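Local atomic coordinates of cytochrome P450 (Novosphingobium aromaticivorans, PDB entry 3OFU), a protein that binds an iron protoporphyrin IX haem in its core and belongs to the cytochrome P450 family of haem proteins. Residues D25-W30 with Y278-V283; D188-F193 with M227-L232. All coordinates share one frame; numbering follows the deposited sequence.

Contact 1 (D25-W30 with Y278-V283); sequences DYFAAW and YPTVAV. With HEM (protoporphyrin IX containing Fe), chain G.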
loop_
_atom_site.group_PDB
_atom_site.type_symbol
_atom_site.label_atom_id
_atom_site.label_comp_id
_atom_site.label_asym_id
_atom_site.label_seq_id
_atom_site.Cartn_x
_atom_site.Cartn_y
_atom_site.Cartn_z
ATOM N N ASP A 25 -15.380 5.280 -9.175
ATOM C CA ASP A 25 -15.002 5.765 -7.841
ATOM C C ASP A 25 -14.762 4.593 -6.893
ATOM O O ASP A 25 -15.727 3.956 -6.457
ATOM C CB ASP A 25 -16.094 6.668 -7.333
ATOM C CG ASP A 25 -15.877 7.121 -5.983
ATOM O OD1 ASP A 25 -14.908 6.692 -5.337
ATOM O OD2 ASP A 25 -16.715 7.928 -5.505
ATOM N N TYR A 26 -13.467 4.357 -6.580
ATOM C CA TYR A 26 -13.071 3.211 -5.729
ATOM C C TYR A 26 -13.792 3.167 -4.421
ATOM O O TYR A 26 -14.121 2.123 -3.955
ATOM C CB TYR A 26 -11.538 3.147 -5.468
ATOM C CG TYR A 26 -11.117 2.091 -4.406
ATOM C CD1 TYR A 26 -10.782 0.730 -4.767
ATOM C CD2 TYR A 26 -11.044 2.446 -3.046
ATOM C CE1 TYR A 26 -10.432 -0.229 -3.795
ATOM C CE2 TYR A 26 -10.625 1.464 -2.042
ATOM C CZ TYR A 26 -10.356 0.167 -2.447
ATOM O OH TYR A 26 -9.961 -0.698 -1.481
ATOM N N PHE A 27 -13.999 4.322 -3.822
ATOM C CA PHE A 27 -14.386 4.359 -2.421
ATOM C C PHE A 27 -15.849 4.215 -2.325
ATOM O O PHE A 27 -16.308 3.413 -1.575
ATOM C CB PHE A 27 -13.882 5.599 -1.709
ATOM C CG PHE A 27 -12.377 5.931 -1.993
ATOM C CD1 PHE A 27 -11.372 5.518 -1.109
ATOM C CD2 PHE A 27 -11.977 6.633 -3.101
ATOM C CE1 PHE A 27 -10.067 5.801 -1.302
ATOM C CE2 PHE A 27 -10.647 6.930 -3.269
ATOM C CZ PHE A 27 -9.689 6.484 -2.361
ATOM N N ALA A 28 -16.622 4.899 -3.122
ATOM C CA ALA A 28 -18.071 4.708 -3.023
ATOM C C ALA A 28 -18.386 3.272 -3.239
ATOM O O ALA A 28 -19.266 2.728 -2.551
ATOM C CB ALA A 28 -18.755 5.471 -4.016
ATOM N N ALA A 29 -17.642 2.642 -4.147
ATOM C CA ALA A 29 -17.884 1.261 -4.499
ATOM C C ALA A 29 -17.830 0.451 -3.242
ATOM O O ALA A 29 -18.626 -0.495 -3.061
ATOM C CB ALA A 29 -16.877 0.712 -5.510
ATOM N N TRP A 30 -16.905 0.786 -2.371
ATOM C CA TRP A 30 -16.700 -0.092 -1.259
ATOM C C TRP A 30 -17.648 0.280 -0.246
ATOM O O TRP A 30 -18.000 -0.563 0.619
ATOM C CB TRP A 30 -15.359 0.041 -0.682
ATOM C CG TRP A 30 -14.430 -0.990 -1.205
ATOM C CD1 TRP A 30 -13.416 -0.832 -2.185
ATOM C CD2 TRP A 30 -14.323 -2.330 -0.747
ATOM N NE1 TRP A 30 -12.708 -2.013 -2.331
ATOM C CE2 TRP A 30 -13.219 -2.932 -1.434
ATOM C CE3 TRP A 30 -14.953 -3.031 0.232
ATOM C CZ2 TRP A 30 -12.831 -4.245 -1.201
ATOM C CZ3 TRP A 30 -14.578 -4.316 0.458
ATOM C CH2 TRP A 30 -13.541 -4.940 -0.266
ATOM N N TYR A 278 -7.564 8.787 1.750
ATOM C CA TYR A 278 -7.649 7.877 0.619
ATOM C C TYR A 278 -6.975 6.497 0.805
ATOM O O TYR A 278 -5.974 6.170 0.134
ATOM C CB TYR A 278 -7.192 8.561 -0.639
ATOM C CG TYR A 278 -7.985 9.792 -0.988
ATOM C CD1 TYR A 278 -9.155 9.702 -1.671
ATOM C CD2 TYR A 278 -7.514 11.047 -0.650
ATOM C CE1 TYR A 278 -9.880 10.824 -2.047
ATOM C CE2 TYR A 278 -8.256 12.246 -0.986
ATOM C CZ TYR A 278 -9.467 12.092 -1.690
ATOM O OH TYR A 278 -10.175 13.181 -2.053
ATOM N N PRO A 279 -7.479 5.652 1.715
ATOM C CA PRO A 279 -6.754 4.457 1.823
ATOM C C PRO A 279 -7.350 3.357 0.842
ATOM O O PRO A 279 -8.570 3.220 0.749
ATOM C CB PRO A 279 -6.949 4.121 3.290
ATOM C CG PRO A 279 -8.242 4.515 3.517
ATOM C CD PRO A 279 -8.472 5.757 2.775
ATOM N N THR A 280 -6.487 2.616 0.128
ATOM C CA THR A 280 -6.956 1.633 -0.839
ATOM C C THR A 280 -6.383 0.226 -0.642
ATOM O O THR A 280 -6.557 -0.612 -1.573
ATOM C CB THR A 280 -6.661 2.057 -2.293
ATOM O OG1 THR A 280 -5.274 2.320 -2.370
ATOM C CG2 THR A 280 -7.321 3.470 -2.700
ATOM N N VAL A 281 -5.764 -0.073 0.505
ATOM C CA VAL A 281 -5.257 -1.371 0.684
ATOM C C VAL A 281 -6.251 -2.342 1.344
ATOM O O VAL A 281 -7.035 -1.957 2.155
ATOM C CB VAL A 281 -3.844 -1.346 1.455
ATOM C CG1 VAL A 281 -3.292 -2.873 1.764
ATOM C CG2 VAL A 281 -2.680 -0.521 0.683
ATOM N N ALA A 282 -6.223 -3.631 1.058
ATOM C CA ALA A 282 -7.130 -4.610 1.699
ATOM C C ALA A 282 -6.366 -5.958 1.944
ATOM O O ALA A 282 -5.620 -6.421 1.070
ATOM C CB ALA A 282 -8.356 -4.846 0.870
ATOM N N VAL A 283 -6.545 -6.585 3.082
ATOM C CA VAL A 283 -5.837 -7.754 3.270
ATOM C C VAL A 283 -6.717 -8.985 3.606
ATOM O O VAL A 283 -7.930 -8.868 4.066
ATOM C CB VAL A 283 -4.822 -7.596 4.368
ATOM C CG1 VAL A 283 -3.743 -6.686 3.978
ATOM C CG2 VAL A 283 -5.463 -7.264 5.720
HETATM C CHA HEM G . 2.742 -3.766 5.666
HETATM C CHB HEM G . 0.231 -0.496 3.314
HETATM C CHC HEM G . 4.412 1.409 2.078
HETATM C CHD HEM G . 6.810 -2.649 3.210
HETATM C C1A HEM G . 1.741 -3.020 5.207
HETATM C C2A HEM G . 0.336 -3.150 5.672
HETATM C C3A HEM G . -0.353 -2.190 5.026
HETATM C C4A HEM G . 0.589 -1.488 4.168
HETATM C CMA HEM G . -1.892 -1.944 5.140
HETATM C CAA HEM G . -0.246 -4.151 6.677
HETATM C CBA HEM G . -0.495 -5.346 5.869
HETATM C CGA HEM G . -1.146 -6.472 6.680
HETATM O O1A HEM G . -1.516 -7.558 6.075
HETATM O O2A HEM G . -1.379 -6.392 7.917
HETATM C C1B HEM G . 1.146 0.340 2.803
HETATM C C2B HEM G . 0.835 1.605 2.240
HETATM C C3B HEM G . 2.055 2.122 1.947
HETATM C C4B HEM G . 3.086 1.190 2.295
HETATM C CMB HEM G . -0.569 2.197 2.068
HETATM C CAB HEM G . 2.408 3.475 1.314
HETATM C CBB HEM G . 1.712 3.829 0.202
HETATM C C1C HEM G . 5.426 0.486 2.266
HETATM C C2C HEM G . 6.826 0.766 2.020
HETATM C C3C HEM G . 7.443 -0.384 2.338
HETATM C C4C HEM G . 6.498 -1.361 2.774
HETATM C CMC HEM G . 7.370 2.166 1.555
HETATM C CAC HEM G . 8.980 -0.746 2.386
HETATM C CBC HEM G . 9.860 -0.255 1.500
HETATM C C1D HEM G . 5.910 -3.351 4.037
HETATM C C2D HEM G . 6.166 -4.662 4.711
HETATM C C3D HEM G . 4.889 -4.959 5.558
HETATM C C4D HEM G . 3.962 -3.876 5.192
HETATM C CMD HEM G . 7.420 -5.596 4.716
HETATM C CAD HEM G . 4.659 -6.193 6.436
HETATM C CBD HEM G . 4.886 -5.981 7.890
HETATM C CGD HEM G . 4.708 -7.203 8.895
HETATM O O1D HEM G . 3.994 -8.232 8.734
HETATM O O2D HEM G . 5.251 -7.120 10.013
HETATM N NA HEM G . 1.843 -1.982 4.368
HETATM N NB HEM G . 2.494 0.097 2.815
HETATM N NC HEM G . 5.263 -0.766 2.732
HETATM N ND HEM G . 4.568 -2.943 4.401
HETATM FE FE HEM G . 3.499 -1.377 3.690
#
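Phe27 and Tyr26, neighbours at the start of helix 26-31, lay their rings against the turn Tyr278-Thr280. Phe27 buries the most. Its CB points toward the other segment, and with CG anti to the carbonyl carbon (chi1 -46°) the side chain crosses that of Tyr278 at about a right angle. The pair forms an offset edge-to-face stack, the edge of Tyr278 toward the face of Phe27, centroids 5.3 Å apart and planes at 63°. Tyr278 CD1 is 3.3 Å from Phe27 CZ. At its own edge, the Phe27 ring has Pro279 O near its plane, 3.6 Å from Phe27 CE1.

Tyr26 is covered on both faces. Thr280 CG2 sits over one as a CH-pi contact, 4.2 Å from the Tyr26 ring centroid; on the opposite face lies Trp30 CD1, offset toward the rim. Thr280 CG2 also reaches Phe27 CZ at 3.8 Å, so one methyl serves both rings. The Thr280 hydroxyl points elsewhere: with chi1 near 54°, OG1 lies between the backbone N and carbonyl carbon and hydrogen-bonds Gly385 O. Tyr278 OH likewise finds a partner outside, His249 ND1, while helix 237-252 adds Met245 against both Phe27 and Tyr278.

The helix carrying the two rings is capped by Asp25, whose OD1 accepts from Phe27 N at 3.0 Å, met from above the carboxylate plane, and more weakly from Ala28 N.

Beyond the turn the chain heads for the haem, where Val281 CG2 lies 3.7 Å from the ring methyl CMB. Here the N-terminal helix of the cytochrome P450 fold packs on the passage from helix 267-277, the K helix, into strand 282-287 of the mixed sheet, which runs past one side of the haem pocket.

Contact 2 (D188-F193 with M227-L232); sequences DYLWPF and MCRNLL. With HEM (protoporphyrin IX containing Fe), chain G.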
loop_
_atom_site.group_PDB
_atom_site.type_symbol
_atom_site.label_atom_id
_atom_site.label_comp_id
_atom_site.label_asym_id
_atom_site.label_seq_id
_atom_site.Cartn_x
_atom_site.Cartn_y
_atom_site.Cartn_z
ATOM N N ASP A 188 15.105 -12.605 -9.505
ATOM C CA ASP A 188 16.214 -12.475 -10.416
ATOM C C ASP A 188 16.693 -11.065 -10.545
ATOM O O ASP A 188 17.885 -10.749 -10.722
ATOM C CB ASP A 188 15.903 -13.155 -11.740
ATOM C CG ASP A 188 16.093 -14.712 -11.637
ATOM O OD1 ASP A 188 16.805 -15.240 -10.800
ATOM O OD2 ASP A 188 15.513 -15.421 -12.438
ATOM N N TYR A 189 15.725 -10.210 -10.425
ATOM C CA TYR A 189 16.028 -8.839 -10.376
ATOM C C TYR A 189 16.756 -8.529 -9.095
ATOM O O TYR A 189 17.567 -7.616 -9.112
ATOM C CB TYR A 189 14.766 -8.068 -10.407
ATOM C CG TYR A 189 14.930 -6.620 -10.407
ATOM C CD1 TYR A 189 14.574 -5.861 -9.322
ATOM C CD2 TYR A 189 15.411 -5.962 -11.523
ATOM C CE1 TYR A 189 14.701 -4.454 -9.357
ATOM C CE2 TYR A 189 15.474 -4.556 -11.597
ATOM C CZ TYR A 189 15.091 -3.823 -10.499
ATOM O OH TYR A 189 15.187 -2.470 -10.565
ATOM N N LEU A 190 16.434 -9.191 -7.968
ATOM C CA LEU A 190 16.850 -8.664 -6.746
ATOM C C LEU A 190 18.162 -9.269 -6.375
ATOM O O LEU A 190 19.045 -8.589 -5.876
ATOM C CB LEU A 190 15.811 -8.846 -5.645
ATOM C CG LEU A 190 14.560 -7.947 -5.508
ATOM C CD1 LEU A 190 13.440 -8.481 -4.579
ATOM C CD2 LEU A 190 14.883 -6.706 -5.067
ATOM N N TRP A 191 18.293 -10.571 -6.648
ATOM C CA TRP A 191 19.478 -11.360 -6.300
ATOM C C TRP A 191 20.834 -10.610 -6.296
ATOM O O TRP A 191 21.564 -10.671 -5.286
ATOM C CB TRP A 191 19.613 -12.586 -7.198
ATOM C CG TRP A 191 20.857 -13.200 -6.659
ATOM C CD1 TRP A 191 22.052 -13.328 -7.289
ATOM C CD2 TRP A 191 21.063 -13.631 -5.284
ATOM N NE1 TRP A 191 22.976 -13.859 -6.396
ATOM C CE2 TRP A 191 22.395 -14.034 -5.174
ATOM C CE3 TRP A 191 20.227 -13.743 -4.162
ATOM C CZ2 TRP A 191 22.927 -14.488 -3.990
ATOM C CZ3 TRP A 191 20.765 -14.226 -2.960
ATOM C CH2 TRP A 191 22.093 -14.563 -2.884
ATOM N N PRO A 192 21.147 -9.904 -7.434
ATOM C CA PRO A 192 22.513 -9.243 -7.556
ATOM C C PRO A 192 22.736 -8.232 -6.443
ATOM O O PRO A 192 23.871 -8.000 -5.960
ATOM C CB PRO A 192 22.478 -8.526 -8.925
ATOM C CG PRO A 192 21.279 -9.200 -9.697
ATOM C CD PRO A 192 20.297 -9.637 -8.631
ATOM N N PHE A 193 21.621 -7.643 -6.024
ATOM C CA PHE A 193 21.714 -6.635 -5.042
ATOM C C PHE A 193 21.980 -7.322 -3.706
ATOM O O PHE A 193 22.646 -6.739 -2.849
ATOM C CB PHE A 193 20.429 -5.823 -5.003
ATOM C CG PHE A 193 20.062 -5.175 -6.254
ATOM C CD1 PHE A 193 20.971 -4.372 -6.935
ATOM C CD2 PHE A 193 18.741 -5.308 -6.722
ATOM C CE1 PHE A 193 20.590 -3.761 -8.128
ATOM C CE2 PHE A 193 18.311 -4.684 -7.960
ATOM C CZ PHE A 193 19.261 -3.901 -8.672
ATOM N N MET A 227 12.380 -11.641 2.151
ATOM C CA MET A 227 12.216 -10.406 2.900
ATOM C C MET A 227 12.481 -9.284 1.953
ATOM O O MET A 227 11.732 -8.281 1.968
ATOM C CB MET A 227 13.153 -10.380 4.127
ATOM C CG MET A 227 13.279 -9.100 4.864
ATOM S SD MET A 227 14.137 -7.684 4.053
ATOM C CE MET A 227 15.470 -8.449 3.165
ATOM N N CYS A 228 13.526 -9.385 1.131
ATOM C CA CYS A 228 13.725 -8.343 0.080
ATOM C C CYS A 228 12.579 -8.171 -0.936
ATOM O O CYS A 228 12.148 -7.107 -1.250
ATOM C CB CYS A 228 15.016 -8.563 -0.679
ATOM S SG CYS A 228 16.443 -8.613 0.441
ATOM N N ARG A 229 12.107 -9.264 -1.418
ATOM C CA ARG A 229 11.033 -9.288 -2.331
ATOM C C ARG A 229 9.878 -8.500 -1.781
ATOM O O ARG A 229 9.342 -7.592 -2.449
ATOM C CB ARG A 229 10.619 -10.729 -2.345
ATOM C CG ARG A 229 10.144 -11.226 -3.675
ATOM C CD ARG A 229 9.485 -12.581 -3.303
ATOM N NE ARG A 229 10.533 -13.536 -2.951
ATOM C CZ ARG A 229 10.321 -14.761 -2.584
ATOM N NH1 ARG A 229 9.101 -15.149 -2.450
ATOM N NH2 ARG A 229 11.324 -15.549 -2.441
ATOM N N ASN A 230 9.519 -8.865 -0.556
ATOM C CA ASN A 230 8.592 -8.175 0.294
ATOM C C ASN A 230 8.815 -6.612 0.468
ATOM O O ASN A 230 7.835 -5.820 0.405
ATOM C CB ASN A 230 8.398 -8.985 1.642
ATOM C CG ASN A 230 7.277 -8.444 2.510
ATOM O OD1 ASN A 230 6.483 -7.518 2.086
ATOM N ND2 ASN A 230 7.200 -8.938 3.723
ATOM N N LEU A 231 10.033 -6.177 0.717
ATOM C CA LEU A 231 10.308 -4.764 0.629
ATOM C C LEU A 231 10.072 -4.156 -0.729
ATOM O O LEU A 231 9.489 -3.147 -0.818
ATOM C CB LEU A 231 11.759 -4.515 0.956
ATOM C CG LEU A 231 11.960 -4.392 2.439
ATOM C CD1 LEU A 231 13.312 -4.059 2.608
ATOM C CD2 LEU A 231 11.050 -3.273 2.893
ATOM N N LEU A 232 10.596 -4.760 -1.797
ATOM C CA LEU A 232 10.332 -4.308 -3.123
ATOM C C LEU A 232 8.851 -4.129 -3.269
ATOM O O LEU A 232 8.383 -2.967 -3.317
ATOM C CB LEU A 232 10.790 -5.312 -4.170
ATOM C CG LEU A 232 10.628 -4.892 -5.664
ATOM C CD1 LEU A 232 11.343 -3.635 -5.895
ATOM C CD2 LEU A 232 11.148 -5.919 -6.652
HETATM C CHA HEM G . 2.742 -3.766 5.666
HETATM C CHB HEM G . 0.231 -0.496 3.314
HETATM C CHC HEM G . 4.412 1.409 2.078
HETATM C CHD HEM G . 6.810 -2.649 3.210
HETATM C C1A HEM G . 1.741 -3.020 5.207
HETATM C C2A HEM G . 0.336 -3.150 5.672
HETATM C C3A HEM G . -0.353 -2.190 5.026
HETATM C C4A HEM G . 0.589 -1.488 4.168
HETATM C CMA HEM G . -1.892 -1.944 5.140
HETATM C CAA HEM G . -0.246 -4.151 6.677
HETATM C CBA HEM G . -0.495 -5.346 5.869
HETATM C CGA HEM G . -1.146 -6.472 6.680
HETATM O O1A HEM G . -1.516 -7.558 6.075
HETATM O O2A HEM G . -1.379 -6.392 7.917
HETATM C C1B HEM G . 1.146 0.340 2.803
HETATM C C2B HEM G . 0.835 1.605 2.240
HETATM C C3B HEM G . 2.055 2.122 1.947
HETATM C C4B HEM G . 3.086 1.190 2.295
HETATM C CMB HEM G . -0.569 2.197 2.068
HETATM C CAB HEM G . 2.408 3.475 1.314
HETATM C CBB HEM G . 1.712 3.829 0.202
HETATM C C1C HEM G . 5.426 0.486 2.266
HETATM C C2C HEM G . 6.826 0.766 2.020
HETATM C C3C HEM G . 7.443 -0.384 2.338
HETATM C C4C HEM G . 6.498 -1.361 2.774
HETATM C CMC HEM G . 7.370 2.166 1.555
HETATM C CAC HEM G . 8.980 -0.746 2.386
HETATM C CBC HEM G . 9.860 -0.255 1.500
HETATM C C1D HEM G . 5.910 -3.351 4.037
HETATM C C2D HEM G . 6.166 -4.662 4.711
HETATM C C3D HEM G . 4.889 -4.959 5.558
HETATM C C4D HEM G . 3.962 -3.876 5.192
HETATM C CMD HEM G . 7.420 -5.596 4.716
HETATM C CAD HEM G . 4.659 -6.193 6.436
HETATM C CBD HEM G . 4.886 -5.981 7.890
HETATM C CGD HEM G . 4.708 -7.203 8.895
HETATM O O1D HEM G . 3.994 -8.232 8.734
HETATM O O2D HEM G . 5.251 -7.120 10.013
HETATM N NA HEM G . 1.843 -1.982 4.368
HETATM N NB HEM G . 2.494 0.097 2.815
HETATM N NC HEM G . 5.263 -0.766 2.732
HETATM N ND HEM G . 4.568 -2.943 4.401
HETATM FE FE HEM G . 3.499 -1.377 3.690
#
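Tyr189 meets the second helix obliquely, its ring CD1 4.3 Å from Leu232 CD2. Its hydroxyl looks elsewhere, to Leu163 O, while Leu146 and Leu150 of helix 144-152 pack against the same side chain. One residue on, Leu190 buries the most surface of the contact. With CG anti to the carbonyl carbon (chi1 -79°), Leu190 CD1 lies against the backbone between Cys228 and Arg229, 3.4 Å from Arg229 CA. The same CD1 of Leu190 is 4.0 Å from Leu232 CD2. Both leucines also touch Phe149.

This is a crossing of two P450 helices: 179-199, the G helix, over 221-234, the first part of the long central helix that runs across the haem. The axes of the two short segments approach to 10.2 Å at 113°, with Leu190 at the crossing. Arg229 contributes its backbone and CB there; its NE turns to a salt bridge with Asp187.

Past Leu190 the first helix is kinked: Pro192 has no N-H to give, and Phe193 N bonds to Leu190 O instead of the turn before. Phe193, one turn on from Tyr189, sets CE2 over one face of the Tyr189 ring, offset toward the rim.

In the fold
Contact 1 and contact 2 lie on opposite sides of the chain's centre, with centres 28 Å apart and nearest atoms about 10 Å apart. What relates them is the haem. Residues 278-283 reach it through Val281 and Val283, beside the methyls CMA and CMB and the propionate oxygen O1A; residues 227-232 reach it through Asn230 at the methyl CMD and Leu231 at the vinyl carbon CAC. The bound (3E)-4-(2,6,6-trimethylcyclohex-1-en-1-yl)but-3-en-2-one (ID3) is about 9 Å from the Thr280 side chain and about 8 Å from that of Leu232, consistent with both lying a short way behind the residues nearest that ligand. In sequence, both segments of contact 2 fall between those of contact 1.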